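Local coordinates for protein glycosyl transferase (Staphylococcus aureus, PDB 5U02) that is a TarS-type glycosyl transferase, represented here by a helical linker domain followed by two tandem C-terminal domains of the E-set (immunoglobulin-like) class, at residues A[35-38]-A[42-45]; A[72-77]-A[83-88]. All blocks are in the same frame, centred on the assembly; numbering follows the deposited sequence.

Contact 1 of 2, residues A[35-38]-A[42-45]; sequences NRHF and RTNG
The first torsion of Thr43 (chi1 -50°) splits its side chain between two aromatic residues of the preceding helix: OG1 stands anti to the carbonyl carbon and meets His37, while CG2, anti to the backbone N, meets Phe38. On the helix side, the imidazole of His37 swings out with CG opposite its own N (chi1 161°), which carries NE2 to the hydroxyl. His37 NE2 lies 2.8 Å from Thr43 OG1, and the two side chains run nearly at right angles. The same OG1 is hydrogen-bonded to Tyr6 OH, so this buried hydroxyl has a partner on helix 2-17. The methyl group approaches the phenyl ring obliquely, with Thr43 CG2 3.6 Å from Phe38 CE2 and 3.7 Å from Phe38 CD2. A single small branched residue therefore serves a polar and an apolar neighbour at once. Asn44 comes in beside the backbone, its CB 3.2 Å from Phe38 O; its amide nitrogen bonds instead to Ser39 O, the next carbonyl along, which ties the loop to the last turns of helix 23-40. Phe38 and Asn44 form the nearest CA pair, 5.2 Å apart. The chain turns across the C-terminal end of its helix, and Ser41 OG bonds both His37 O and Thr43 N at the turn. Gly45 then takes the N-cap position of the next helix with a positive phi. The contact is thus a tight connection between helices 23-40 and 46-49 of the linker domain. His37 packs on Phe5, Tyr6 and Met9 of helix 2-17, Thr43 reaches Leu62 of helix 56-68, and both Phe38 and Thr43 touch Tyr96 of helix 93-105.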
ATOM      1  N   ASN A  35      30.234  25.115  -7.305  1.00 82.93           N
ATOM      2  CA  ASN A  35      28.958  24.659  -6.783  1.00 81.36           C
ATOM      3  C   ASN A  35      27.930  25.768  -6.955  1.00 80.83           C
ATOM      4  O   ASN A  35      26.805  25.538  -7.410  1.00 80.19           O
ATOM      5  CB  ASN A  35      29.111  24.237  -5.320  1.00 81.26           C
ATOM      6  CG  ASN A  35      29.983  23.000  -5.156  1.00 82.59           C
ATOM      7  OD1 ASN A  35      30.131  22.196  -6.081  1.00 82.27           O
ATOM      8  ND2 ASN A  35      30.569  22.844  -3.975  1.00 83.91           N
ATOM      9  N   ARG A  36      28.341  27.003  -6.669  1.00 82.79           N
ATOM     10  CA  ARG A  36      27.403  28.117  -6.692  1.00 85.92           C
ATOM     11  C   ARG A  36      27.070  28.543  -8.113  1.00 82.80           C
ATOM     12  O   ARG A  36      25.895  28.757  -8.441  1.00 81.89           O
ATOM     13  CB  ARG A  36      27.976  29.302  -5.919  1.00 93.16           C
ATOM     14  CG  ARG A  36      27.502  29.484  -4.475  1.00100.10           C
ATOM     15  CD  ARG A  36      27.441  30.974  -4.220  1.00106.24           C
ATOM     16  NE  ARG A  36      28.734  31.610  -4.354  1.00111.23           N
ATOM     17  CZ  ARG A  36      28.999  32.565  -5.231  1.00113.09           C
ATOM     18  NH1 ARG A  36      28.052  32.943  -6.076  1.00113.24           N
ATOM     19  NH2 ARG A  36      30.221  33.116  -5.265  1.00113.86           N
ATOM     20  N   HIS A  37      28.100  28.707  -8.949  1.00 80.83           N
ATOM     21  CA  HIS A  37      27.925  29.197 -10.312  1.00 78.42           C
ATOM     22  C   HIS A  37      27.019  28.277 -11.132  1.00 74.73           C
ATOM     23  O   HIS A  37      26.164  28.749 -11.890  1.00 75.00           O
ATOM     24  CB  HIS A  37      29.308  29.357 -10.953  1.00 78.96           C
ATOM     25  CG  HIS A  37      29.297  29.404 -12.451  1.00 78.55           C
ATOM     26  ND1 HIS A  37      29.106  30.563 -13.175  1.00 72.92           N
ATOM     27  CD2 HIS A  37      29.479  28.422 -13.363  1.00 73.15           C
ATOM     28  CE1 HIS A  37      29.170  30.291 -14.468  1.00 73.33           C
ATOM     29  NE2 HIS A  37      29.391  28.997 -14.608  1.00 73.46           N
ATOM     30  N   PHE A  38      27.209  26.954 -11.017  1.00 72.42           N
ATOM     31  CA  PHE A  38      26.312  26.010 -11.682  1.00 72.71           C
ATOM     32  C   PHE A  38      24.932  25.990 -11.033  1.00 72.09           C
ATOM     33  O   PHE A  38      23.964  25.574 -11.677  1.00 73.88           O
ATOM     34  CB  PHE A  38      26.897  24.573 -11.697  1.00 73.09           C
ATOM     35  CG  PHE A  38      27.887  24.277 -12.846  1.00 73.76           C
ATOM     36  CD1 PHE A  38      29.239  24.549 -12.722  1.00 73.98           C
ATOM     37  CD2 PHE A  38      27.466  23.673 -14.021  1.00 75.40           C
ATOM     38  CE1 PHE A  38      30.136  24.288 -13.739  1.00 77.46           C
ATOM     39  CE2 PHE A  38      28.364  23.406 -15.045  1.00 78.19           C
ATOM     40  CZ  PHE A  38      29.702  23.714 -14.896  1.00 78.91           C
ATOM     41  N   ARG A  42      23.742  31.612 -15.245  1.00 80.74           N
ATOM     42  CA  ARG A  42      23.265  31.251 -16.574  1.00 82.79           C
ATOM     43  C   ARG A  42      23.528  29.797 -16.923  1.00 82.30           C
ATOM     44  O   ARG A  42      22.825  29.245 -17.778  1.00 82.72           O
ATOM     45  CB  ARG A  42      23.953  32.127 -17.622  1.00 86.98           C
ATOM     46  CG  ARG A  42      23.083  33.172 -18.252  1.00 90.71           C
ATOM     47  CD  ARG A  42      23.762  33.645 -19.522  1.00 94.45           C
ATOM     48  NE  ARG A  42      23.810  35.094 -19.662  1.00 96.33           N
ATOM     49  CZ  ARG A  42      24.900  35.830 -19.455  1.00 95.86           C
ATOM     50  NH1 ARG A  42      26.037  35.249 -19.090  1.00 95.26           N
ATOM     51  NH2 ARG A  42      24.854  37.147 -19.610  1.00 96.46           N
ATOM     52  N   THR A  43      24.525  29.173 -16.292  1.00 80.95           N
ATOM     53  CA  THR A  43      24.936  27.835 -16.693  1.00 81.41           C
ATOM     54  C   THR A  43      23.902  26.780 -16.300  1.00 82.16           C
ATOM     55  O   THR A  43      23.796  25.746 -16.969  1.00 85.01           O
ATOM     56  CB  THR A  43      26.307  27.515 -16.083  1.00 80.59           C
ATOM     57  OG1 THR A  43      27.219  28.586 -16.361  1.00 82.61           O
ATOM     58  CG2 THR A  43      26.887  26.237 -16.672  1.00 79.17           C
ATOM     59  N   ASN A  44      23.128  27.018 -15.241  1.00 79.55           N
ATOM     60  CA  ASN A  44      22.167  26.024 -14.769  1.00 77.60           C
ATOM     61  C   ASN A  44      21.101  25.752 -15.821  1.00 76.67           C
ATOM     62  O   ASN A  44      20.336  26.648 -16.190  1.00 76.17           O
ATOM     63  CB  ASN A  44      21.521  26.496 -13.468  1.00 76.89           C
ATOM     64  CG  ASN A  44      20.809  25.377 -12.728  1.00 75.73           C
ATOM     65  OD1 ASN A  44      20.346  24.409 -13.328  1.00 77.27           O
ATOM     66  ND2 ASN A  44      20.727  25.507 -11.411  1.00 73.40           N
ATOM     67  N   GLY A  45      21.052  24.511 -16.299  1.00 76.00           N
ATOM     68  CA  GLY A  45      20.025  24.103 -17.241  1.00 74.03           C
ATOM     69  C   GLY A  45      20.010  24.879 -18.537  1.00 74.21           C
ATOM     70  O   GLY A  45      18.945  25.026 -19.147  1.00 75.76           O
TER

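Contact 2 of 2, residues A[72-77]-A[83-88]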
ATOM      1  N   ARG A  72      41.443  17.334 -10.938  1.00 95.94           N
ATOM      2  CA  ARG A  72      41.481  17.045  -9.506  1.00 95.51           C
ATOM      3  C   ARG A  72      40.205  17.480  -8.802  1.00 96.80           C
ATOM      4  O   ARG A  72      39.706  16.760  -7.925  1.00 98.38           O
ATOM      5  CB  ARG A  72      42.692  17.742  -8.874  1.00 96.42           C
ATOM      6  CG  ARG A  72      42.590  17.964  -7.383  1.00 97.70           C
ATOM      7  CD  ARG A  72      43.745  18.850  -6.886  1.00102.72           C
ATOM      8  NE  ARG A  72      44.190  19.778  -7.912  1.00105.20           N
ATOM      9  CZ  ARG A  72      45.214  20.614  -7.768  1.00107.73           C
ATOM     10  NH1 ARG A  72      45.895  20.639  -6.629  1.00108.86           N
ATOM     11  NH2 ARG A  72      45.557  21.435  -8.756  1.00108.63           N
ATOM     12  N   VAL A  73      39.647  18.629  -9.198  1.00 94.93           N
ATOM     13  CA  VAL A  73      38.631  19.289  -8.386  1.00 89.24           C
ATOM     14  C   VAL A  73      37.256  18.638  -8.498  1.00 86.58           C
ATOM     15  O   VAL A  73      36.407  18.848  -7.621  1.00 84.47           O
ATOM     16  CB  VAL A  73      38.566  20.775  -8.770  1.00 87.36           C
ATOM     17  CG1 VAL A  73      37.863  21.588  -7.692  1.00 84.20           C
ATOM     18  CG2 VAL A  73      39.968  21.311  -9.021  1.00 89.97           C
ATOM     19  N   ASP A  74      37.015  17.830  -9.530  1.00 87.75           N
ATOM     20  CA  ASP A  74      35.721  17.179  -9.718  1.00 87.20           C
ATOM     21  C   ASP A  74      35.359  16.207  -8.592  1.00 84.67           C
ATOM     22  O   ASP A  74      34.251  15.660  -8.602  1.00 81.73           O
ATOM     23  CB  ASP A  74      35.713  16.454 -11.067  1.00 89.75           C
ATOM     24  CG  ASP A  74      36.204  17.338 -12.200  1.00 91.23           C
ATOM     25  OD1 ASP A  74      37.045  18.226 -11.936  1.00 91.55           O
ATOM     26  OD2 ASP A  74      35.754  17.153 -13.350  1.00 91.82           O
ATOM     27  N   ALA A  75      36.248  15.983  -7.623  1.00 84.71           N
ATOM     28  CA  ALA A  75      35.954  15.088  -6.510  1.00 83.75           C
ATOM     29  C   ALA A  75      35.363  15.813  -5.306  1.00 82.86           C
ATOM     30  O   ALA A  75      34.589  15.211  -4.552  1.00 83.15           O
ATOM     31  CB  ALA A  75      37.221  14.338  -6.088  1.00 84.45           C
ATOM     32  N   LEU A  76      35.706  17.087  -5.111  1.00 82.49           N
ATOM     33  CA  LEU A  76      35.161  17.872  -4.011  1.00 82.29           C
ATOM     34  C   LEU A  76      33.917  18.669  -4.388  1.00 83.21           C
ATOM     35  O   LEU A  76      33.247  19.200  -3.494  1.00 84.92           O
ATOM     36  CB  LEU A  76      36.219  18.837  -3.466  1.00 82.07           C
ATOM     37  CG  LEU A  76      37.583  18.254  -3.101  1.00 83.75           C
ATOM     38  CD1 LEU A  76      38.671  18.761  -4.032  1.00 82.88           C
ATOM     39  CD2 LEU A  76      37.928  18.548  -1.649  1.00 84.94           C
ATOM     40  N   VAL A  77      33.590  18.769  -5.677  1.00 83.11           N
ATOM     41  CA  VAL A  77      32.388  19.488  -6.087  1.00 79.82           C
ATOM     42  C   VAL A  77      31.166  18.599  -5.882  1.00 78.28           C
ATOM     43  O   VAL A  77      31.270  17.382  -5.708  1.00 80.57           O
ATOM     44  CB  VAL A  77      32.498  19.972  -7.546  1.00 79.33           C
ATOM     45  CG1 VAL A  77      33.729  20.850  -7.723  1.00 82.20           C
ATOM     46  CG2 VAL A  77      32.529  18.796  -8.506  1.00 79.69           C
ATOM     47  N   PRO A  83      29.347  14.796 -14.200  1.00 70.42           N
ATOM     48  CA  PRO A  83      29.108  14.576 -15.636  1.00 71.65           C
ATOM     49  C   PRO A  83      29.143  15.854 -16.463  1.00 73.19           C
ATOM     50  O   PRO A  83      29.650  15.829 -17.591  1.00 77.54           O
ATOM     51  CB  PRO A  83      27.723  13.913 -15.667  1.00 69.85           C
ATOM     52  CG  PRO A  83      27.568  13.302 -14.311  1.00 69.30           C
ATOM     53  CD  PRO A  83      28.253  14.246 -13.378  1.00 68.23           C
ATOM     54  N   LEU A  84      28.642  16.971 -15.932  1.00 69.24           N
ATOM     55  CA  LEU A  84      28.599  18.198 -16.721  1.00 67.13           C
ATOM     56  C   LEU A  84      29.979  18.829 -16.854  1.00 65.63           C
ATOM     57  O   LEU A  84      30.292  19.432 -17.884  1.00 67.18           O
ATOM     58  CB  LEU A  84      27.607  19.179 -16.104  1.00 64.61           C
ATOM     59  CG  LEU A  84      26.188  18.633 -15.995  1.00 63.66           C
ATOM     60  CD1 LEU A  84      25.444  19.186 -14.783  1.00 59.89           C
ATOM     61  CD2 LEU A  84      25.434  18.912 -17.277  1.00 63.96           C
ATOM     62  N   LEU A  85      30.816  18.713 -15.823  1.00 64.48           N
ATOM     63  CA  LEU A  85      32.205  19.144 -15.957  1.00 68.38           C
ATOM     64  C   LEU A  85      32.934  18.312 -17.001  1.00 67.57           C
ATOM     65  O   LEU A  85      33.744  18.839 -17.772  1.00 68.92           O
ATOM     66  CB  LEU A  85      32.936  19.051 -14.613  1.00 68.90           C
ATOM     67  CG  LEU A  85      32.471  19.926 -13.451  1.00 65.15           C
ATOM     68  CD1 LEU A  85      33.216  19.560 -12.169  1.00 64.16           C
ATOM     69  CD2 LEU A  85      32.679  21.386 -13.798  1.00 65.84           C
ATOM     70  N   HIS A  86      32.648  17.010 -17.050  1.00 67.84           N
ATOM     71  CA  HIS A  86      33.335  16.124 -17.985  1.00 70.95           C
ATOM     72  C   HIS A  86      32.940  16.429 -19.426  1.00 72.40           C
ATOM     73  O   HIS A  86      33.804  16.621 -20.289  1.00 74.13           O
ATOM     74  CB  HIS A  86      33.038  14.669 -17.612  1.00 72.58           C
ATOM     75  CG  HIS A  86      33.216  13.695 -18.735  1.00 76.53           C
ATOM     76  ND1 HIS A  86      32.235  13.451 -19.671  1.00 77.14           N
ATOM     77  CD2 HIS A  86      34.257  12.896 -19.065  1.00 79.40           C
ATOM     78  CE1 HIS A  86      32.665  12.547 -20.533  1.00 78.16           C
ATOM     79  NE2 HIS A  86      33.890  12.194 -20.188  1.00 80.19           N
ATOM     80  N   TYR A  87      31.636  16.495 -19.706  1.00 73.01           N
ATOM     81  CA  TYR A  87      31.190  16.841 -21.051  1.00 74.96           C
ATOM     82  C   TYR A  87      31.447  18.301 -21.400  1.00 77.28           C
ATOM     83  O   TYR A  87      31.369  18.658 -22.580  1.00 78.46           O
ATOM     84  CB  TYR A  87      29.703  16.525 -21.224  1.00 73.06           C
ATOM     85  CG  TYR A  87      29.373  15.058 -21.075  1.00 73.18           C
ATOM     86  CD1 TYR A  87      29.919  14.111 -21.929  1.00 75.51           C
ATOM     87  CD2 TYR A  87      28.503  14.624 -20.086  1.00 70.93           C
ATOM     88  CE1 TYR A  87      29.617  12.769 -21.791  1.00 75.42           C
ATOM     89  CE2 TYR A  87      28.196  13.291 -19.942  1.00 69.18           C
ATOM     90  CZ  TYR A  87      28.754  12.369 -20.796  1.00 71.16           C
ATOM     91  OH  TYR A  87      28.439  11.044 -20.642  1.00 70.49           O
ATOM     92  N   ALA A  88      31.744  19.151 -20.413  1.00 77.56           N
ATOM     93  CA  ALA A  88      32.153  20.517 -20.719  1.00 77.42           C
ATOM     94  C   ALA A  88      33.534  20.537 -21.361  1.00 82.21           C
ATOM     95  O   ALA A  88      33.708  21.079 -22.458  1.00 87.20           O
ATOM     96  CB  ALA A  88      32.137  21.374 -19.454  1.00 73.89           C
TER
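Carboxylate oxygen OD2 of Asp74 is held by a salt bridge to Arg89 NH2 while resting against Leu85, with Asp74 OD2 3.6 Å from Leu85 CB. Arg89 follows Leu85 by four residues, about one helical turn, so the apolar and the charged partner of the aspartate rise from neighbouring positions on the same side of helix 82-89. This pairing would probably favour the ionised form of Asp74. Leu85 is the one residue of its segment that carries the contact. Its chain is extended, with CD1 anti to CA (chi2 173°), and this sends the methyl over the flat side of the carboxylate. There Leu85 CD1 sits 3.7 Å from Asp74 CG, almost straight above it, and 4.1 Å from Asp74 OD1. One face of the carboxylate is thus covered by hydrocarbon, while its OD2 is bonded to Arg89. The same methyl also meets Val77 tip to tip, at 3.8 Å between Val77 CG2 and Leu85 CD1, so that Asp74 and Val77 come to it from directions about at right angles. The chain makes a short 3-10 turn at 73-75, before Val77: Val73 O accepts a bond from Leu76 N at 3.1 Å and a weak one from Val77 N at 3.4 Å. The backbones themselves stay well apart, with Asp74 CA 7.4 Å from Leu85 CA, and the meeting is made by side chains. A weak hydrogen bond from Arg82 NE to Asp74 O adds a second link to the start of the helix. The contact fastens the loop after helix 56-68 to helix 82-89. Beyond it, Leu85 packs on Phe38 and Ile66, from helices 23-40 and 56-68, while Val73 touches Asp27 and Leu30 and Val77 touches Asn35, all three on helix 23-40.

Overall arrangement
Both contacts belong to the N-terminal helical linker domain and follow one another along the chain, contact 1 closing before contact 2 opens. Their centres are about 13 Å apart, and helix 23-40 joins them: its Phe38 CE1 lies 3.9 Å from Leu85 CD2, and Asn35 OD1 is 3.5 Å from Val77 CA and accepts a hydrogen bond from Met78 N. Helix 56-68 backs both, with Ile66 touching Phe38 and Leu85. Each contact joins a helix to a nearby loop, so two connections of the helical domain, after helices 23-40 and 56-68, close onto a shared apolar interior. The centres of contacts 1 and 2 lie about 25 and 32 Å from the chain centre, on the same side.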